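Local coordinates for protein bifunctional endo-1,4-beta-xylanase A (Neocallimastix patriciarum, PDB 2VG9) that probably hydrolyses internal beta-1,4-xylosidic bonds of xylan, as a family 11 endo-xylanase with a beta jelly roll fold, at residues A[77-82]-A[91-96]; A[120-125]-A[160-165]; A[128-133]-A[137-142]; A[196-201]-A[205-210]. All blocks are in the same frame, centred on the assembly; numbering follows the deposited sequence.

Contact 1: A[77-82]-A[91-96]; sequences YAATYK and SRLCVY
Tyr81 and Leu93 slide past one another in opposite directions, and Leu93 CB lies over one face of the Tyr81 ring, 4.2 Å from its centroid and 16° off the normal, a CH-pi contact. The phenol then runs on to the facing strand of the other sheet, where Tyr81 OH donates to Ser91 OG at 2.9 Å, the serine oxygen lying at the ring edge, near its plane. Next along the row, Leu93 CD2 touches Ala79 CB and Tyr77 CE1, each at 4.3 Å. With CG anti to the backbone N (chi1 154°), Tyr81 directs its ring across the gap between strands 73-86 and 89-100. These belong to the two stacked sheets of the jelly roll, their axes 8.6 Å apart at closest, so side chains rather than backbone bonds join them; a small alanine suits a place that leucine reaches. Outward, Ser91 OG is also bonded to Gln83 OE1, and Tyr77 OH to Glu116. With a phenylalanine in place of Tyr81, Ser91 OG would probably lose its phenol donor, though Gln83 could still be reached. The tyrosine thus serves two ends: its face packs on leucine, and its hydroxyl joins a short polar chain with Ser91 and Gln83.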
loop_
_atom_site.group_PDB
_atom_site.type_symbol
_atom_site.label_atom_id
_atom_site.label_comp_id
_atom_site.label_asym_id
_atom_site.label_seq_id
_atom_site.Cartn_x
_atom_site.Cartn_y
_atom_site.Cartn_z
ATOM N N TYR A 77 -7.285 -7.935 -8.033
ATOM C CA TYR A 77 -6.070 -8.648 -7.661
ATOM C C TYR A 77 -6.395 -10.103 -7.287
ATOM O O TYR A 77 -7.520 -10.430 -6.882
ATOM C CB TYR A 77 -5.332 -7.902 -6.513
ATOM C CG TYR A 77 -6.001 -8.055 -5.147
ATOM C CD1 TYR A 77 -5.446 -8.897 -4.166
ATOM C CD2 TYR A 77 -7.182 -7.372 -4.853
ATOM C CE1 TYR A 77 -6.092 -9.067 -2.889
ATOM C CE2 TYR A 77 -7.836 -7.520 -3.603
ATOM C CZ TYR A 77 -7.283 -8.375 -2.640
ATOM O OH TYR A 77 -7.931 -8.493 -1.464
ATOM N N ALA A 78 -5.421 -10.988 -7.473
ATOM C CA ALA A 78 -5.462 -12.340 -6.876
ATOM C C ALA A 78 -4.033 -12.693 -6.455
ATOM O O ALA A 78 -3.095 -12.524 -7.251
ATOM C CB ALA A 78 -6.017 -13.391 -7.868
ATOM N N ALA A 79 -3.901 -13.172 -5.214
ATOM C CA ALA A 79 -2.620 -13.465 -4.564
ATOM C C ALA A 79 -2.715 -14.671 -3.617
ATOM O O ALA A 79 -3.788 -15.007 -3.131
ATOM C CB ALA A 79 -2.120 -12.243 -3.775
ATOM N N THR A 80 -1.571 -15.302 -3.366
ATOM C CA THR A 80 -1.365 -16.101 -2.155
ATOM C C THR A 80 -0.401 -15.272 -1.308
ATOM O O THR A 80 0.466 -14.578 -1.832
ATOM C CB THR A 80 -0.792 -17.519 -2.442
ATOM O OG1 THR A 80 0.384 -17.391 -3.224
ATOM C CG2 THR A 80 -1.786 -18.357 -3.240
ATOM N N TYR A 81 -0.628 -15.263 -0.007
ATOM C CA TYR A 81 0.117 -14.410 0.899
ATOM C C TYR A 81 0.180 -15.148 2.233
ATOM O O TYR A 81 -0.837 -15.631 2.719
ATOM C CB TYR A 81 -0.573 -13.044 1.007
ATOM C CG TYR A 81 -0.341 -12.277 2.271
ATOM C CD1 TYR A 81 0.940 -11.864 2.658
ATOM C CD2 TYR A 81 -1.416 -11.918 3.074
ATOM C CE1 TYR A 81 1.127 -11.112 3.835
ATOM C CE2 TYR A 81 -1.239 -11.179 4.241
ATOM C CZ TYR A 81 0.021 -10.796 4.620
ATOM O OH TYR A 81 0.157 -10.078 5.773
ATOM N N LYS A 82 1.386 -15.256 2.781
ATOM C CA LYS A 82 1.646 -16.061 3.951
ATOM C C LYS A 82 2.781 -15.375 4.734
ATOM O O LYS A 82 3.764 -14.929 4.135
ATOM C CB LYS A 82 2.082 -17.460 3.480
ATOM C CG LYS A 82 2.312 -18.516 4.549
ATOM C CD LYS A 82 2.387 -19.949 3.926
ATOM C CE LYS A 82 0.974 -20.489 3.460
ATOM N NZ LYS A 82 0.930 -21.981 2.984
ATOM N N SER A 91 2.718 -8.242 9.143
ATOM C CA SER A 91 2.779 -7.905 7.743
ATOM C C SER A 91 1.369 -7.577 7.276
ATOM O O SER A 91 0.382 -7.822 7.990
ATOM C CB SER A 91 3.435 -9.026 6.910
ATOM O OG SER A 91 2.743 -10.240 7.038
ATOM N N ARG A 92 1.278 -6.997 6.085
ATOM C CA ARG A 92 -0.002 -6.671 5.514
ATOM C C ARG A 92 0.062 -6.742 4.001
ATOM O O ARG A 92 1.129 -6.544 3.384
ATOM C CB ARG A 92 -0.409 -5.264 5.933
ATOM C CG ARG A 92 0.413 -4.157 5.267
ATOM C CD ARG A 92 0.020 -2.797 5.836
ATOM N NE ARG A 92 0.590 -2.671 7.168
ATOM C CZ ARG A 92 0.746 -1.534 7.841
ATOM N NH1 ARG A 92 0.356 -0.364 7.335
ATOM N NH2 ARG A 92 1.285 -1.578 9.045
ATOM N N LEU A 93 -1.095 -7.021 3.413
ATOM C CA LEU A 93 -1.308 -6.901 1.971
ATOM C C LEU A 93 -2.396 -5.831 1.776
ATOM O O LEU A 93 -3.534 -5.966 2.285
ATOM C CB LEU A 93 -1.782 -8.241 1.408
ATOM C CG LEU A 93 -2.058 -8.400 -0.090
ATOM C CD1 LEU A 93 -0.786 -8.217 -0.876
ATOM C CD2 LEU A 93 -2.704 -9.801 -0.342
ATOM N N CYS A 94 -2.045 -4.773 1.046
ATOM C CA CYS A 94 -2.912 -3.610 0.964
ATOM C C CYS A 94 -2.797 -2.842 -0.345
ATOM O O CYS A 94 -1.774 -2.892 -1.019
ATOM C CB CYS A 94 -2.637 -2.659 2.153
ATOM S SG CYS A 94 -0.961 -1.972 2.188
ATOM N N VAL A 95 -3.846 -2.109 -0.696
ATOM C CA VAL A 95 -3.724 -1.061 -1.716
ATOM C C VAL A 95 -2.997 0.077 -1.018
ATOM O O VAL A 95 -3.212 0.317 0.196
ATOM C CB VAL A 95 -5.086 -0.520 -2.202
ATOM C CG1 VAL A 95 -4.941 0.487 -3.351
ATOM C CG2 VAL A 95 -6.051 -1.638 -2.584
ATOM N N TYR A 96 -2.140 0.777 -1.767
ATOM C CA TYR A 96 -1.251 1.768 -1.184
ATOM C C TYR A 96 -0.985 2.960 -2.118
ATOM O O TYR A 96 -0.971 2.796 -3.324
ATOM C CB TYR A 96 0.075 1.087 -0.862
ATOM C CG TYR A 96 1.156 2.015 -0.368
ATOM C CD1 TYR A 96 1.312 2.277 1.003
ATOM C CD2 TYR A 96 2.040 2.607 -1.255
ATOM C CE1 TYR A 96 2.318 3.113 1.462
ATOM C CE2 TYR A 96 3.053 3.476 -0.808
ATOM C CZ TYR A 96 3.186 3.726 0.541
ATOM O OH TYR A 96 4.203 4.575 0.982
#

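Contact 2: A[120-125]-A[160-165]. With CD (cadmium ion), chain B.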
loop_
_atom_site.group_PDB
_atom_site.type_symbol
_atom_site.label_atom_id
_atom_site.label_comp_id
_atom_site.label_asym_id
_atom_site.label_seq_id
_atom_site.Cartn_x
_atom_site.Cartn_y
_atom_site.Cartn_z
ATOM N N ASP A 120 -0.853 -10.921 12.415
ATOM C CA ASP A 120 -0.416 -10.626 13.806
ATOM C C ASP A 120 -0.771 -9.235 14.320
ATOM O O ASP A 120 -1.080 -9.058 15.498
ATOM C CB ASP A 120 1.089 -10.860 14.015
ATOM C CG ASP A 120 1.474 -12.316 13.960
ATOM O OD1 ASP A 120 0.650 -13.193 14.243
ATOM O OD2 ASP A 120 2.625 -12.597 13.610
ATOM N N TRP A 121 -0.709 -8.241 13.446
ATOM C CA TRP A 121 -0.955 -6.855 13.866
ATOM C C TRP A 121 -1.303 -5.994 12.677
ATOM O O TRP A 121 -0.735 -6.148 11.591
ATOM C CB TRP A 121 0.292 -6.268 14.555
ATOM C CG TRP A 121 0.124 -4.865 15.094
ATOM C CD1 TRP A 121 -0.345 -4.506 16.343
ATOM C CD2 TRP A 121 0.455 -3.643 14.428
ATOM N NE1 TRP A 121 -0.328 -3.138 16.475
ATOM C CE2 TRP A 121 0.152 -2.584 15.315
ATOM C CE3 TRP A 121 0.977 -3.336 13.159
ATOM C CZ2 TRP A 121 0.353 -1.247 14.973
ATOM C CZ3 TRP A 121 1.168 -2.004 12.821
ATOM C CH2 TRP A 121 0.852 -0.978 13.723
ATOM N N VAL A 122 -2.219 -5.065 12.906
ATOM C CA VAL A 122 -2.617 -4.080 11.889
ATOM C C VAL A 122 -2.832 -2.784 12.678
ATOM O O VAL A 122 -3.160 -2.861 13.871
ATOM C CB VAL A 122 -3.910 -4.561 11.152
ATOM C CG1 VAL A 122 -5.129 -4.576 12.105
ATOM C CG2 VAL A 122 -4.225 -3.730 9.903
ATOM N N PRO A 123 -2.542 -1.605 12.052
ATOM C CA PRO A 123 -2.915 -0.324 12.625
ATOM C C PRO A 123 -4.401 -0.222 12.989
ATOM O O PRO A 123 -5.253 -0.835 12.337
ATOM C CB PRO A 123 -2.578 0.687 11.502
ATOM C CG PRO A 123 -1.519 0.035 10.732
ATOM C CD PRO A 123 -1.789 -1.442 10.786
ATOM N N ASP A 124 -4.672 0.551 14.047
ATOM C CA ASP A 124 -6.013 0.738 14.538
ATOM C C ASP A 124 -6.108 2.054 15.322
ATOM O O ASP A 124 -5.111 2.568 15.853
ATOM C CB ASP A 124 -6.419 -0.470 15.397
ATOM C CG ASP A 124 -7.902 -0.532 15.675
ATOM O OD1 ASP A 124 -8.724 -0.117 14.821
ATOM O OD2 ASP A 124 -8.245 -1.043 16.759
ATOM N N ALA A 125 -7.307 2.622 15.332
ATOM C CA ALA A 125 -7.610 3.804 16.112
ATOM C C ALA A 125 -9.133 3.880 16.141
ATOM O O ALA A 125 -9.814 3.164 15.386
ATOM C CB ALA A 125 -6.979 5.077 15.474
ATOM N N PHE A 160 -6.673 5.133 6.456
ATOM C CA PHE A 160 -6.854 3.672 6.501
ATOM C C PHE A 160 -8.271 3.274 6.268
ATOM O O PHE A 160 -9.176 3.904 6.807
ATOM C CB PHE A 160 -6.492 3.113 7.907
ATOM C CG PHE A 160 -5.015 3.217 8.235
ATOM C CD1 PHE A 160 -4.148 2.171 7.890
ATOM C CD2 PHE A 160 -4.494 4.376 8.882
ATOM C CE1 PHE A 160 -2.757 2.257 8.169
ATOM C CE2 PHE A 160 -3.128 4.463 9.186
ATOM C CZ PHE A 160 -2.254 3.409 8.820
ATOM N N SER A 161 -8.427 2.207 5.477
ATOM C CA SER A 161 -9.593 1.337 5.447
ATOM C C SER A 161 -9.057 -0.052 5.765
ATOM O O SER A 161 -8.218 -0.590 5.039
ATOM C CB SER A 161 -10.170 1.248 4.039
ATOM O OG SER A 161 -10.910 2.388 3.686
ATOM N N VAL A 162 -9.577 -0.666 6.817
ATOM C CA VAL A 162 -9.128 -1.998 7.150
ATOM C C VAL A 162 -10.283 -2.959 6.926
ATOM O O VAL A 162 -11.328 -2.836 7.579
ATOM C CB VAL A 162 -8.612 -2.051 8.610
ATOM C CG1 VAL A 162 -8.218 -3.502 9.007
ATOM C CG2 VAL A 162 -7.451 -1.054 8.770
ATOM N N ARG A 163 -10.108 -3.896 5.996
ATOM C CA ARG A 163 -11.137 -4.914 5.714
ATOM C C ARG A 163 -11.339 -5.828 6.924
ATOM O O ARG A 163 -10.367 -6.391 7.464
ATOM C CB ARG A 163 -10.746 -5.785 4.508
ATOM C CG ARG A 163 -11.920 -6.574 3.961
ATOM C CD ARG A 163 -11.553 -7.402 2.717
ATOM N NE ARG A 163 -12.658 -8.295 2.295
ATOM C CZ ARG A 163 -13.623 -7.930 1.452
ATOM N NH1 ARG A 163 -13.606 -6.720 0.917
ATOM N NH2 ARG A 163 -14.569 -8.784 1.080
ATOM N N GLN A 164 -12.602 -5.976 7.337
ATOM C CA GLN A 164 -12.930 -6.760 8.527
ATOM C C GLN A 164 -12.783 -8.275 8.296
ATOM O O GLN A 164 -12.350 -9.000 9.200
ATOM C CB GLN A 164 -14.301 -6.358 9.104
ATOM C CG GLN A 164 -14.316 -4.863 9.538
ATOM C CD GLN A 164 -13.212 -4.557 10.547
ATOM O OE1 GLN A 164 -12.186 -3.938 10.231
ATOM N NE2 GLN A 164 -13.394 -5.033 11.742
ATOM N N GLN A 165 -13.099 -8.719 7.078
ATOM C CA GLN A 165 -12.983 -10.137 6.684
ATOM C C GLN A 165 -11.763 -10.234 5.753
ATOM O O GLN A 165 -11.857 -9.823 4.591
ATOM C CB GLN A 165 -14.259 -10.566 5.953
ATOM C CG GLN A 165 -14.495 -12.091 5.836
ATOM C CD GLN A 165 -15.592 -12.507 4.780
ATOM O OE1 GLN A 165 -16.459 -11.699 4.381
ATOM N NE2 GLN A 165 -15.535 -13.793 4.336
HETATM CD CD CD B . 1.992 -14.990 13.835
HETATM O O HOH W 1 3.387 -15.588 11.914
#
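Asp120 OD2, in a loop of the beta jelly roll, is gripped from several quarters: it binds the cadmium ion at 2.5 Å, accepts a hydrogen bond from Ser86 OG and a weak one from Gln83 NE2. Asp120 OD1 completes a bidentate hold on the metal at 2.3 Å, and one water is also bound. The carboxylate suits this place because its two oxygens can share one cation, whose charge would probably draw electron density from both. From this outer site the loop, which follows strand 117-119, passes inward to cover strand 153-163. Val122 CG2 and Val162 CG1 meet tip to tip at 4.1 Å, each methyl set anti to its own backbone N (chi1 of Val162 is 176°), and these branched residues fill the gap. Proline suits the next position, since its compact, rigid ring offers CH groups to an aromatic face. Pro123 and Phe160 cross at about a right angle, and Pro123 CB stands over one face of the phenyl ring, 29° off its normal. The Phe160 ring also meets those of Phe140 and Tyr113, both nearly parallel to it, so proline joins an aromatic cluster. The tightest touch is Pro123 CG to Phe160 CE1, at 3.6 Å.

Contact 3: A[128-133]-A[137-142]; sequences KMVTID and YKIFQM
Strands 128-132 and 135-145 form an antiparallel beta hairpin in which the hydrogen-bonded pairs Lys128 with Ile139 and Val130 with Tyr137 flank the non-hydrogen-bonded pair of Met129 with Lys138. Four backbone bonds hold it; the one from Val130 N to Tyr137 O is short and straight, 2.7 Å with an N-H...O angle of 167°. On the face carrying Val130, Tyr137 and Ile139 the packing between the strands is mainly apolar, though Lys128 shares this face at its exposed edge, its end leading off. Val130 CG2 lies 3.7 Å from Ile139 CG2, and Val130 CG1 meets Ile139 CD1 at 3.8 Å, the two branched side chains crossing at about a right angle. Ile139 has CG1 between its backbone N and carbonyl carbon (chi1 67°), which turns CD1 toward Val130. Beyond them Ile132 CB touches Tyr137 CD2 at 4.2 Å. Helix 174-182 covers this side, bringing Glu180, Trp181 and His177, the last edge-to-face with the Tyr137 ring, whose OH bonds Glu116 and Arg163. Were Val130 cut back to an alanine, Ile139 CG2 and CD1 would probably lose their methyl partners and a gap would open beside Tyr137 CB. On the other face Met129 SD rests 3.8 Å from Lys138 CB. The hairpin thus has a mainly apolar, helix-facing side and one where a thioether packs on lysine's hydrocarbon stem, its amine salt-bridged to Asp124.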
loop_
_atom_site.group_PDB
_atom_site.type_symbol
_atom_site.label_atom_id
_atom_site.label_comp_id
_atom_site.label_asym_id
_atom_site.label_seq_id
_atom_site.Cartn_x
_atom_site.Cartn_y
_atom_site.Cartn_z
ATOM N N LYS A 128 -14.678 4.353 12.122
ATOM C CA LYS A 128 -16.065 4.142 11.767
ATOM C C LYS A 128 -16.118 2.958 10.808
ATOM O O LYS A 128 -15.220 2.797 9.984
ATOM C CB LYS A 128 -16.593 5.416 11.106
ATOM C CG LYS A 128 -17.871 5.264 10.356
ATOM C CD LYS A 128 -18.372 6.593 9.758
ATOM C CE LYS A 128 -18.563 7.676 10.822
ATOM N NZ LYS A 128 -19.238 8.895 10.239
ATOM N N MET A 129 -17.162 2.145 10.898
ATOM C CA MET A 129 -17.363 1.074 9.917
ATOM C C MET A 129 -18.126 1.584 8.736
ATOM O O MET A 129 -19.101 2.308 8.898
ATOM C CB MET A 129 -18.127 -0.072 10.563
ATOM C CG MET A 129 -17.404 -0.651 11.715
ATOM S SD MET A 129 -15.988 -1.583 11.136
ATOM C CE MET A 129 -15.454 -2.322 12.696
ATOM N N VAL A 130 -17.694 1.200 7.540
ATOM C CA VAL A 130 -18.382 1.574 6.323
ATOM C C VAL A 130 -18.599 0.318 5.446
ATOM O O VAL A 130 -17.975 -0.714 5.664
ATOM C CB VAL A 130 -17.614 2.683 5.550
ATOM C CG1 VAL A 130 -17.504 3.988 6.384
ATOM C CG2 VAL A 130 -16.221 2.182 5.103
ATOM N N THR A 131 -19.510 0.400 4.484
ATOM C CA THR A 131 -19.718 -0.719 3.573
ATOM C C THR A 131 -19.214 -0.321 2.200
ATOM O O THR A 131 -19.720 0.642 1.632
ATOM C CB THR A 131 -21.252 -1.123 3.500
ATOM O OG1 THR A 131 -21.720 -1.466 4.807
ATOM C CG2 THR A 131 -21.459 -2.328 2.574
ATOM N N ILE A 132 -18.229 -1.053 1.669
ATOM C CA ILE A 132 -17.664 -0.785 0.343
ATOM C C ILE A 132 -17.519 -2.146 -0.369
ATOM O O ILE A 132 -17.077 -3.110 0.237
ATOM C CB ILE A 132 -16.276 -0.019 0.393
ATOM C CG1 ILE A 132 -16.454 1.390 1.000
ATOM C CG2 ILE A 132 -15.673 0.095 -1.000
ATOM C CD1 ILE A 132 -15.174 2.072 1.562
ATOM N N ASP A 133 -17.906 -2.220 -1.642
ATOM C CA ASP A 133 -17.862 -3.495 -2.369
ATOM C C ASP A 133 -18.576 -4.634 -1.609
ATOM O O ASP A 133 -18.158 -5.796 -1.655
ATOM C CB ASP A 133 -16.401 -3.878 -2.732
ATOM C CG ASP A 133 -15.746 -2.864 -3.656
ATOM O OD1 ASP A 133 -16.389 -2.472 -4.656
ATOM O OD2 ASP A 133 -14.609 -2.432 -3.376
ATOM N N TYR A 137 -15.478 -2.321 6.195
ATOM C CA TYR A 137 -14.142 -1.773 6.384
ATOM C C TYR A 137 -14.285 -0.772 7.515
ATOM O O TYR A 137 -15.303 -0.086 7.620
ATOM C CB TYR A 137 -13.642 -1.018 5.142
ATOM C CG TYR A 137 -13.213 -1.894 3.982
ATOM C CD1 TYR A 137 -11.855 -2.162 3.748
ATOM C CD2 TYR A 137 -14.160 -2.467 3.123
ATOM C CE1 TYR A 137 -11.468 -2.945 2.653
ATOM C CE2 TYR A 137 -13.761 -3.293 2.048
ATOM C CZ TYR A 137 -12.439 -3.526 1.826
ATOM O OH TYR A 137 -12.032 -4.334 0.760
ATOM N N LYS A 138 -13.255 -0.686 8.343
ATOM C CA LYS A 138 -13.139 0.337 9.359
ATOM C C LYS A 138 -12.232 1.415 8.815
ATOM O O LYS A 138 -11.093 1.131 8.378
ATOM C CB LYS A 138 -12.489 -0.273 10.587
ATOM C CG LYS A 138 -12.311 0.717 11.725
ATOM C CD LYS A 138 -11.730 0.060 12.959
ATOM C CE LYS A 138 -11.649 1.108 14.079
ATOM N NZ LYS A 138 -11.346 0.457 15.369
ATOM N N ILE A 139 -12.711 2.656 8.860
ATOM C CA ILE A 139 -11.917 3.775 8.418
ATOM C C ILE A 139 -11.459 4.659 9.592
ATOM O O ILE A 139 -12.207 4.890 10.583
ATOM C CB ILE A 139 -12.625 4.573 7.310
ATOM C CG1 ILE A 139 -13.894 5.278 7.843
ATOM C CG2 ILE A 139 -12.937 3.651 6.088
ATOM C CD1 ILE A 139 -14.559 6.299 6.875
ATOM N N PHE A 140 -10.224 5.132 9.495
ATOM C CA PHE A 140 -9.674 6.023 10.494
ATOM C C PHE A 140 -8.470 6.703 9.896
ATOM O O PHE A 140 -7.904 6.236 8.880
ATOM C CB PHE A 140 -9.296 5.273 11.805
ATOM C CG PHE A 140 -8.391 4.072 11.597
ATOM C CD1 PHE A 140 -7.001 4.212 11.656
ATOM C CD2 PHE A 140 -8.925 2.814 11.324
ATOM C CE1 PHE A 140 -6.147 3.119 11.464
ATOM C CE2 PHE A 140 -8.062 1.691 11.111
ATOM C CZ PHE A 140 -6.679 1.845 11.176
ATOM N N GLN A 141 -8.077 7.814 10.521
ATOM C CA GLN A 141 -6.859 8.501 10.126
ATOM C C GLN A 141 -5.973 8.692 11.341
ATOM O O GLN A 141 -6.442 8.591 12.476
ATOM C CB GLN A 141 -7.143 9.828 9.385
ATOM C CG GLN A 141 -8.087 10.806 10.106
ATOM C CD GLN A 141 -7.355 11.710 11.064
ATOM O OE1 GLN A 141 -6.239 12.116 10.797
ATOM N NE2 GLN A 141 -7.987 12.029 12.200
ATOM N N MET A 142 -4.683 8.904 11.105
ATOM C CA MET A 142 -3.736 9.140 12.207
ATOM C C MET A 142 -2.517 9.913 11.742
ATOM O O MET A 142 -2.202 9.908 10.565
ATOM C CB MET A 142 -3.354 7.835 12.932
ATOM C CG MET A 142 -2.419 6.849 12.236
ATOM S SD MET A 142 -2.540 5.194 13.034
ATOM C CE MET A 142 -2.370 5.637 14.762
#

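Contact 4: A[196-201]-A[205-210]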
loop_
_atom_site.group_PDB
_atom_site.type_symbol
_atom_site.label_atom_id
_atom_site.label_comp_id
_atom_site.label_asym_id
_atom_site.label_seq_id
_atom_site.Cartn_x
_atom_site.Cartn_y
_atom_site.Cartn_z
ATOM N N LEU A 196 -0.622 -2.036 -5.257
ATOM C CA LEU A 196 -0.775 -3.151 -4.329
ATOM C C LEU A 196 0.567 -3.445 -3.641
ATOM O O LEU A 196 1.592 -3.577 -4.296
ATOM C CB LEU A 196 -1.319 -4.379 -5.030
ATOM C CG LEU A 196 -1.729 -5.447 -4.027
ATOM C CD1 LEU A 196 -3.084 -5.055 -3.383
ATOM C CD2 LEU A 196 -1.745 -6.822 -4.755
ATOM N N ASN A 197 0.530 -3.564 -2.318
ATOM C CA ASN A 197 1.721 -3.489 -1.477
ATOM C C ASN A 197 1.760 -4.645 -0.468
ATOM O O ASN A 197 0.780 -4.901 0.197
ATOM C CB ASN A 197 1.678 -2.123 -0.742
ATOM C CG ASN A 197 2.772 -1.966 0.326
ATOM O OD1 ASN A 197 3.942 -2.019 0.033
ATOM N ND2 ASN A 197 2.363 -1.707 1.568
ATOM N N ALA A 198 2.879 -5.350 -0.406
ATOM C CA ALA A 198 3.157 -6.358 0.609
ATOM C C ALA A 198 4.229 -5.764 1.493
ATOM O O ALA A 198 5.314 -5.432 0.997
ATOM C CB ALA A 198 3.666 -7.676 -0.049
ATOM N N GLU A 199 3.944 -5.561 2.780
ATOM C CA GLU A 199 5.014 -5.124 3.693
ATOM C C GLU A 199 5.094 -5.982 4.957
ATOM O O GLU A 199 4.085 -6.584 5.371
ATOM C CB GLU A 199 4.939 -3.621 4.019
ATOM C CG GLU A 199 3.601 -3.138 4.597
ATOM C CD GLU A 199 3.503 -1.602 4.684
ATOM O OE1 GLU A 199 3.375 -1.062 5.803
ATOM O OE2 GLU A 199 3.603 -0.919 3.652
ATOM N N GLY A 200 6.285 -6.009 5.565
ATOM C CA GLY A 200 6.562 -6.825 6.726
ATOM C C GLY A 200 7.482 -6.119 7.711
ATOM O O GLY A 200 8.490 -5.516 7.308
ATOM N N TRP A 201 7.117 -6.184 8.991
ATOM C CA TRP A 201 7.909 -5.651 10.082
ATOM C C TRP A 201 8.299 -6.804 10.998
ATOM O O TRP A 201 7.412 -7.509 11.512
ATOM C CB TRP A 201 7.098 -4.642 10.874
ATOM C CG TRP A 201 7.791 -4.129 12.120
ATOM C CD1 TRP A 201 7.522 -4.471 13.434
ATOM C CD2 TRP A 201 8.831 -3.152 12.169
ATOM N NE1 TRP A 201 8.354 -3.773 14.286
ATOM C CE2 TRP A 201 9.153 -2.947 13.536
ATOM C CE3 TRP A 201 9.502 -2.401 11.193
ATOM C CZ2 TRP A 201 10.147 -2.058 13.938
ATOM C CZ3 TRP A 201 10.483 -1.510 11.597
ATOM C CH2 TRP A 201 10.794 -1.342 12.962
ATOM N N GLY A 205 8.003 -13.760 5.007
ATOM C CA GLY A 205 6.890 -14.380 4.312
ATOM C C GLY A 205 7.004 -14.336 2.803
ATOM O O GLY A 205 8.094 -14.104 2.261
ATOM N N VAL A 206 5.881 -14.556 2.132
ATOM C CA VAL A 206 5.776 -14.550 0.663
ATOM C C VAL A 206 4.427 -13.960 0.241
ATOM O O VAL A 206 3.428 -14.086 0.940
ATOM C CB VAL A 206 5.893 -15.994 0.013
ATOM C CG1 VAL A 206 7.288 -16.588 0.189
ATOM C CG2 VAL A 206 4.855 -16.969 0.621
ATOM N N ALA A 207 4.414 -13.309 -0.923
ATOM C CA ALA A 207 3.193 -12.815 -1.523
ATOM C C ALA A 207 3.385 -13.088 -2.987
ATOM O O ALA A 207 4.313 -12.542 -3.606
ATOM C CB ALA A 207 3.022 -11.306 -1.294
ATOM N N ASP A 208 2.509 -13.907 -3.557
ATOM C CA ASP A 208 2.596 -14.182 -4.959
ATOM C C ASP A 208 1.359 -13.586 -5.616
ATOM O O ASP A 208 0.289 -14.173 -5.547
ATOM C CB ASP A 208 2.790 -15.685 -5.211
ATOM C CG ASP A 208 2.902 -16.023 -6.689
ATOM O OD1 ASP A 208 3.098 -15.122 -7.549
ATOM O OD2 ASP A 208 2.765 -17.210 -6.988
ATOM N N VAL A 209 1.532 -12.403 -6.226
ATOM C CA VAL A 209 0.428 -11.682 -6.906
ATOM C C VAL A 209 0.292 -12.072 -8.385
ATOM O O VAL A 209 1.032 -11.584 -9.256
ATOM C CB VAL A 209 0.563 -10.121 -6.691
ATOM C CG1 VAL A 209 -0.618 -9.328 -7.314
ATOM C CG2 VAL A 209 0.694 -9.807 -5.194
ATOM N N THR A 210 -0.681 -12.939 -8.677
ATOM C CA THR A 210 -0.769 -13.553 -9.984
ATOM C C THR A 210 -1.721 -12.791 -10.859
ATOM O O THR A 210 -1.696 -12.957 -12.069
ATOM C CB THR A 210 -1.211 -15.012 -9.890
ATOM O OG1 THR A 210 -2.450 -15.083 -9.155
ATOM C CG2 THR A 210 -0.146 -15.847 -9.186
#
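Leu196 lays its CD2 methyl across both branches of Val209, 3.8 Å from Val209 CG1 and 3.9 Å from Val209 CG2, the two side chains crossing at a slant. Leu196 CG is anti to the backbone N (chi1 -169°), and the forked end is thereby carried out into the interior between the sheets. Two residues along, Ala198 CB and Ala207 CB touch at 3.9 Å, methyl against methyl. Residue size follows the backbone spacing: the CA atoms of Ala198 and Ala207 are 6.8 Å apart, where one methyl from each strand is enough, while those of Leu196 and Val209 stand at 9.0 Å, and a leucine and a valine span the gap. No hydrogen bond crosses, and the contact is a purely apolar seam. Asn197 points to the reverse side of its strand, where Asn197 OD1 accepts a bond from Arg56 NE. That side of the curved sheet forms the substrate cleft in xylanases of this family. Strand 190-200 is flanked by strands 52-60 and 89-100, whose backbones bond to it; strand 203-216 lies between strands 40-45 and 73-86 in the other sheet. Val209 also meets Ala79 and Phe40 of those neighbours, while Leu196 reaches Tyr77.

Contacts 1 and 4 lie side by side, their centres 5 Å apart, and both join the two sheets of the jelly roll: strand 73-86 neighbours 203-216 in one, strand 89-100 neighbours 190-200 in the other. Along the chain contact 1 comes first, then contact 2, whose intervening chain holds contact 3, and contact 4 comes last. Contacts 2 and 3 are 9 Å apart and share neighbouring strands 153-163 and 135-145. Arg92 of contact 1 packs on Pro123 and Trp121, tying the sandwich core to this second group, whereas contacts 3 and 4 stand 22 Å apart. Contacts 1 and 4 thus hold the two sheets together, while contacts 2 and 3 join a loop and a hairpin to the larger, curved sheet.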